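Local coordinates for protein manganese lipoxygenase (Gaeumannomyces graminis, PDB 5FX8) that oxygenates linoleic and alpha-linolenic acids to 11S- and 13R-hydroperoxy fatty acids, using a catalytic manganese ion, at residues A[293-305]-A[315-329]. Sequence-based numbering, arbitrary orientation.
Sequences FHTIPEIVHEAAF and MGVLNRLMYQAYAIR. With MN (manganese (II) ion), chain I.
His301 is the main bump on 293-305. Its ring fits a hollow lined by Met315, Leu318, Asn319, Met322 and Tyr326. CG lies anti to the backbone N (chi1 176°), which sends the ring across to 315-329. Both ring nitrogens are bonded there. His301 NE2 donates to Asn319 OD1 at 2.7 Å, almost straight and in the ring plane. His301 ND1 and Tyr326 OH share a hydrogen bond of 2.7 Å; together the two bonds fix the ring's rotation. Met322 CG passes obliquely by CD2 of His301, and the bent Met322 chain brings SD against Pro297 CB. Near the C-terminal end of 293-305, Ala304 CB is a small bump against Leu318 CD1, at 3.7 Å. Met315 reaches Phe305 with its CE at the ring edge. The segments belong to the helical lipoxygenase domain. Helix 315-321 runs roughly antiparallel to 293-305, and a type II turn, Met322 to Ala325, leads the chain toward the metal end. There His294 NE2 binds manganese at 2.1 Å, alongside His290, His478, Asn482 and Val618. Ile328 CG2 sits over one face of the His294 ring, a CH-pi contact 3.6 Å from its centre. A water accepts from His294 ND1 and donates to Glu298 OE2 and Ala325 O, tying this first-shell ligand to the second shell. Glu298 OE1 forms a salt bridge with Arg329, accepting from both NE and NH2 of Arg329 (2.7 Å from NH2). Carboxylate and guanidinium are nearly coplanar, 26° apart. Thr295 CG2 lies over one guanidinium face, above its centre, while Arg329 NH1 bonds to Thr81 O.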
loop_
_atom_site.group_PDB
_atom_site.type_symbol
_atom_site.label_atom_id
_atom_site.label_comp_id
_atom_site.label_asym_id
_atom_site.label_seq_id
_atom_site.Cartn_x
_atom_site.Cartn_y
_atom_site.Cartn_z
ATOM N N PHE A 293 -4.567 9.387 8.350
ATOM C CA PHE A 293 -5.235 8.979 7.120
ATOM C C PHE A 293 -5.931 7.646 7.299
ATOM O O PHE A 293 -6.838 7.332 6.538
ATOM C CB PHE A 293 -4.274 8.845 5.929
ATOM C CG PHE A 293 -3.596 10.124 5.502
ATOM C CD1 PHE A 293 -3.754 11.296 6.198
ATOM C CD2 PHE A 293 -2.773 10.142 4.393
ATOM C CE1 PHE A 293 -3.111 12.446 5.800
ATOM C CE2 PHE A 293 -2.137 11.309 3.991
ATOM C CZ PHE A 293 -2.307 12.442 4.700
ATOM N N HIS A 294 -5.515 6.833 8.267
ATOM C CA HIS A 294 -6.297 5.632 8.540
ATOM C C HIS A 294 -7.477 5.911 9.474
ATOM O O HIS A 294 -8.591 5.477 9.202
ATOM C CB HIS A 294 -5.401 4.534 9.120
ATOM C CG HIS A 294 -4.591 3.792 8.103
ATOM N ND1 HIS A 294 -5.114 2.784 7.332
ATOM C CD2 HIS A 294 -3.295 3.911 7.735
ATOM C CE1 HIS A 294 -4.178 2.310 6.533
ATOM N NE2 HIS A 294 -3.062 2.978 6.757
ATOM N N THR A 295 -7.275 6.661 10.551
ATOM C CA THR A 295 -8.261 6.730 11.615
ATOM C C THR A 295 -9.370 7.756 11.388
ATOM O O THR A 295 -10.457 7.575 11.934
ATOM C CB THR A 295 -7.587 6.984 12.980
ATOM O OG1 THR A 295 -6.767 8.163 12.955
ATOM C CG2 THR A 295 -6.742 5.839 13.342
ATOM N N ILE A 296 -9.175 8.794 10.586
ATOM C CA ILE A 296 -10.299 9.698 10.303
ATOM C C ILE A 296 -11.346 9.039 9.394
ATOM O O ILE A 296 -12.557 9.153 9.664
ATOM C CB ILE A 296 -9.802 11.029 9.706
ATOM C CG1 ILE A 296 -8.682 11.579 10.557
ATOM C CG2 ILE A 296 -10.907 12.035 9.670
ATOM C CD1 ILE A 296 -9.082 11.752 11.921
ATOM N N PRO A 297 -10.957 8.347 8.313
ATOM C CA PRO A 297 -11.961 7.565 7.585
ATOM C C PRO A 297 -12.661 6.543 8.454
ATOM O O PRO A 297 -13.883 6.431 8.365
ATOM C CB PRO A 297 -11.155 6.899 6.465
ATOM C CG PRO A 297 -10.037 7.751 6.264
ATOM C CD PRO A 297 -9.691 8.369 7.576
ATOM N N GLU A 298 -11.928 5.794 9.279
ATOM C CA GLU A 298 -12.558 4.771 10.104
ATOM C C GLU A 298 -13.681 5.363 10.932
ATOM O O GLU A 298 -14.756 4.773 11.024
ATOM C CB GLU A 298 -11.533 4.103 11.032
ATOM C CG GLU A 298 -10.706 2.977 10.470
ATOM C CD GLU A 298 -9.420 2.733 11.280
ATOM O OE1 GLU A 298 -9.401 2.915 12.509
ATOM O OE2 GLU A 298 -8.395 2.380 10.678
ATOM N N ILE A 299 -13.440 6.517 11.570
ATOM C CA ILE A 299 -14.444 7.081 12.463
ATOM C C ILE A 299 -15.636 7.590 11.670
ATOM O O ILE A 299 -16.780 7.462 12.113
ATOM C CB ILE A 299 -13.831 8.160 13.391
ATOM C CG1 ILE A 299 -14.761 8.506 14.547
ATOM C CG2 ILE A 299 -13.485 9.447 12.679
ATOM C CD1 ILE A 299 -15.293 7.348 15.264
ATOM N N VAL A 300 -15.399 8.133 10.471
ATOM C CA VAL A 300 -16.514 8.564 9.616
ATOM C C VAL A 300 -17.341 7.370 9.172
ATOM O O VAL A 300 -18.572 7.416 9.153
ATOM C CB VAL A 300 -15.992 9.365 8.403
ATOM C CG1 VAL A 300 -17.143 9.652 7.409
ATOM C CG2 VAL A 300 -15.316 10.639 8.867
ATOM N N HIS A 301 -16.681 6.288 8.810
ATOM C CA HIS A 301 -17.413 5.088 8.477
ATOM C C HIS A 301 -18.104 4.477 9.694
ATOM O O HIS A 301 -19.146 3.854 9.538
ATOM C CB HIS A 301 -16.471 4.097 7.822
ATOM C CG HIS A 301 -17.097 2.781 7.523
ATOM N ND1 HIS A 301 -17.262 1.800 8.477
ATOM C CD2 HIS A 301 -17.586 2.271 6.376
ATOM C CE1 HIS A 301 -17.828 0.743 7.931
ATOM N NE2 HIS A 301 -18.047 1.009 6.658
ATOM N N GLU A 302 -17.559 4.612 10.900
ATOM C CA GLU A 302 -18.242 4.076 12.075
ATOM C C GLU A 302 -19.557 4.793 12.295
ATOM O O GLU A 302 -20.616 4.172 12.514
ATOM C CB GLU A 302 -17.372 4.237 13.324
ATOM C CG GLU A 302 -16.238 3.300 13.400
ATOM C CD GLU A 302 -15.309 3.563 14.552
ATOM O OE1 GLU A 302 -15.712 3.517 15.733
ATOM O OE2 GLU A 302 -14.140 3.803 14.265
ATOM N N ALA A 303 -19.487 6.122 12.280
ATOM C CA ALA A 303 -20.681 6.912 12.467
ATOM C C ALA A 303 -21.714 6.575 11.394
ATOM O O ALA A 303 -22.902 6.420 11.704
ATOM C CB ALA A 303 -20.290 8.389 12.489
ATOM N N ALA A 304 -21.272 6.369 10.140
ATOM C CA ALA A 304 -22.213 5.992 9.086
ATOM C C ALA A 304 -22.824 4.619 9.336
ATOM O O ALA A 304 -24.034 4.439 9.178
ATOM C CB ALA A 304 -21.545 6.026 7.711
ATOM N N PHE A 305 -22.009 3.633 9.693
ATOM C CA PHE A 305 -22.538 2.284 9.886
ATOM C C PHE A 305 -23.577 2.244 11.000
ATOM O O PHE A 305 -24.546 1.494 10.917
ATOM C CB PHE A 305 -21.390 1.324 10.182
ATOM C CG PHE A 305 -21.746 -0.123 10.073
ATOM C CD1 PHE A 305 -21.902 -0.724 8.847
ATOM C CD2 PHE A 305 -21.867 -0.900 11.212
ATOM C CE1 PHE A 305 -22.200 -2.053 8.765
ATOM C CE2 PHE A 305 -22.155 -2.232 11.137
ATOM C CZ PHE A 305 -22.320 -2.815 9.930
ATOM N N MET A 315 -24.086 4.039 2.094
ATOM C CA MET A 315 -23.483 3.006 2.920
ATOM C C MET A 315 -22.703 2.022 2.080
ATOM O O MET A 315 -21.626 1.586 2.481
ATOM C CB MET A 315 -24.549 2.259 3.722
ATOM C CG MET A 315 -23.995 1.340 4.818
ATOM S SD MET A 315 -23.217 2.299 6.121
ATOM C CE MET A 315 -21.489 2.005 5.867
ATOM N N GLY A 316 -23.236 1.657 0.918
ATOM C CA GLY A 316 -22.544 0.718 0.054
ATOM C C GLY A 316 -21.267 1.281 -0.538
ATOM O O GLY A 316 -20.257 0.581 -0.621
ATOM N N VAL A 317 -21.279 2.552 -0.937
ATOM C CA VAL A 317 -20.037 3.132 -1.439
ATOM C C VAL A 317 -19.008 3.317 -0.303
ATOM O O VAL A 317 -17.802 3.089 -0.492
ATOM C CB VAL A 317 -20.365 4.428 -2.191
ATOM C CG1 VAL A 317 -19.148 5.236 -2.525
ATOM C CG2 VAL A 317 -21.065 4.062 -3.445
ATOM N N LEU A 318 -19.455 3.701 0.895
ATOM C CA LEU A 318 -18.508 3.829 1.992
ATOM C C LEU A 318 -17.911 2.479 2.363
ATOM O O LEU A 318 -16.700 2.370 2.564
ATOM C CB LEU A 318 -19.169 4.471 3.202
ATOM C CG LEU A 318 -19.402 5.972 3.133
ATOM C CD1 LEU A 318 -20.051 6.379 4.394
ATOM C CD2 LEU A 318 -18.147 6.728 2.970
ATOM N N ASN A 319 -18.738 1.435 2.427
ATOM C CA ASN A 319 -18.201 0.096 2.652
ATOM C C ASN A 319 -17.181 -0.264 1.608
ATOM O O ASN A 319 -16.140 -0.835 1.927
ATOM C CB ASN A 319 -19.298 -0.953 2.649
ATOM C CG ASN A 319 -19.972 -1.007 3.923
ATOM O OD1 ASN A 319 -19.434 -0.488 4.876
ATOM N ND2 ASN A 319 -21.169 -1.559 3.977
ATOM N N ARG A 320 -17.471 0.030 0.352
ATOM C CA ARG A 320 -16.497 -0.277 -0.682
ATOM C C ARG A 320 -15.179 0.447 -0.442
ATOM O O ARG A 320 -14.114 -0.151 -0.556
ATOM C CB ARG A 320 -17.061 0.071 -2.049
ATOM C CG ARG A 320 -16.032 -0.029 -3.125
ATOM C CD ARG A 320 -15.900 -1.441 -3.517
ATOM N NE ARG A 320 -15.098 -1.634 -4.703
ATOM C CZ ARG A 320 -14.754 -2.820 -5.174
ATOM N NH1 ARG A 320 -15.163 -3.918 -4.572
ATOM N NH2 ARG A 320 -14.037 -2.906 -6.267
ATOM N N LEU A 321 -15.228 1.732 -0.104
ATOM C CA LEU A 321 -13.978 2.469 0.058
ATOM C C LEU A 321 -13.222 2.066 1.324
ATOM O O LEU A 321 -12.009 2.232 1.385
ATOM C CB LEU A 321 -14.239 3.975 0.087
ATOM C CG LEU A 321 -14.806 4.686 -1.126
ATOM C CD1 LEU A 321 -15.288 5.989 -0.642
ATOM C CD2 LEU A 321 -13.741 4.885 -2.119
ATOM N N MET A 322 -13.920 1.573 2.347
ATOM C CA MET A 322 -13.318 1.140 3.592
ATOM C C MET A 322 -13.067 -0.357 3.615
ATOM O O MET A 322 -12.996 -0.952 4.696
ATOM C CB MET A 322 -14.209 1.523 4.761
ATOM C CG MET A 322 -14.436 2.977 4.927
ATOM S SD MET A 322 -12.946 3.852 5.248
ATOM C CE MET A 322 -13.031 4.681 3.730
ATOM N N TYR A 323 -12.983 -0.972 2.442
ATOM C CA TYR A 323 -12.601 -2.354 2.330
ATOM C C TYR A 323 -11.351 -2.627 3.159
ATOM O O TYR A 323 -10.371 -1.881 3.106
ATOM C CB TYR A 323 -12.381 -2.695 0.865
ATOM C CG TYR A 323 -12.132 -4.151 0.608
ATOM C CD1 TYR A 323 -12.986 -5.110 1.100
ATOM C CD2 TYR A 323 -11.053 -4.559 -0.144
ATOM C CE1 TYR A 323 -12.764 -6.433 0.861
ATOM C CE2 TYR A 323 -10.823 -5.854 -0.392
ATOM C CZ TYR A 323 -11.679 -6.807 0.112
ATOM O OH TYR A 323 -11.435 -8.145 -0.138
ATOM N N GLN A 324 -11.429 -3.677 3.969
ATOM C CA GLN A 324 -10.381 -4.172 4.848
ATOM C C GLN A 324 -9.864 -3.141 5.835
ATOM O O GLN A 324 -8.862 -3.404 6.490
ATOM C CB GLN A 324 -9.204 -4.735 4.048
ATOM C CG GLN A 324 -9.545 -5.931 3.230
ATOM C CD GLN A 324 -8.322 -6.605 2.673
ATOM O OE1 GLN A 324 -7.237 -6.435 3.184
ATOM N NE2 GLN A 324 -8.494 -7.378 1.627
ATOM N N ALA A 325 -10.494 -1.972 5.970
ATOM C CA ALA A 325 -9.821 -0.889 6.687
ATOM C C ALA A 325 -9.630 -1.217 8.156
ATOM O O ALA A 325 -8.683 -0.740 8.769
ATOM C CB ALA A 325 -10.574 0.432 6.558
ATOM N N TYR A 326 -10.500 -2.033 8.729
ATOM C CA TYR A 326 -10.467 -2.277 10.156
ATOM C C TYR A 326 -9.402 -3.272 10.565
ATOM O O TYR A 326 -9.305 -3.619 11.747
ATOM C CB TYR A 326 -11.825 -2.734 10.613
ATOM C CG TYR A 326 -12.820 -1.626 10.575
ATOM C CD1 TYR A 326 -12.644 -0.509 11.359
ATOM C CD2 TYR A 326 -13.935 -1.701 9.776
ATOM C CE1 TYR A 326 -13.544 0.484 11.358
ATOM C CE2 TYR A 326 -14.841 -0.704 9.757
ATOM C CZ TYR A 326 -14.641 0.392 10.557
ATOM O OH TYR A 326 -15.546 1.409 10.584
ATOM N N ALA A 327 -8.611 -3.726 9.610
ATOM C CA ALA A 327 -7.471 -4.558 9.884
ATOM C C ALA A 327 -6.235 -3.766 10.276
ATOM O O ALA A 327 -5.392 -4.299 10.991
ATOM C CB ALA A 327 -7.168 -5.424 8.667
ATOM N N ILE A 328 -6.123 -2.500 9.881
ATOM C CA ILE A 328 -4.830 -1.828 9.968
ATOM C C ILE A 328 -4.436 -1.575 11.421
ATOM O O ILE A 328 -3.272 -1.753 11.788
ATOM C CB ILE A 328 -4.822 -0.531 9.133
ATOM C CG1 ILE A 328 -5.194 -0.827 7.680
ATOM C CG2 ILE A 328 -3.444 0.110 9.142
ATOM C CD1 ILE A 328 -4.320 -1.822 7.011
ATOM N N ARG A 329 -5.373 -1.171 12.274
ATOM C CA ARG A 329 -5.004 -0.981 13.676
ATOM C C ARG A 329 -4.660 -2.299 14.388
ATOM O O ARG A 329 -3.610 -2.364 15.049
ATOM C CB ARG A 329 -6.093 -0.178 14.390
ATOM C CG ARG A 329 -6.147 1.258 13.909
ATOM C CD ARG A 329 -6.707 2.226 14.947
ATOM N NE ARG A 329 -7.943 2.890 14.515
ATOM C CZ ARG A 329 -8.613 3.785 15.229
ATOM N NH1 ARG A 329 -8.181 4.149 16.416
ATOM N NH2 ARG A 329 -9.711 4.314 14.748
HETATM MN MN MN I . -1.177 2.815 5.783
HETATM O O HOH W 1 -7.597 1.905 8.235
HETATM O O HOH W 2 -7.946 -0.286 11.337
HETATM O O HOH W 3 0.039 1.741 7.592
#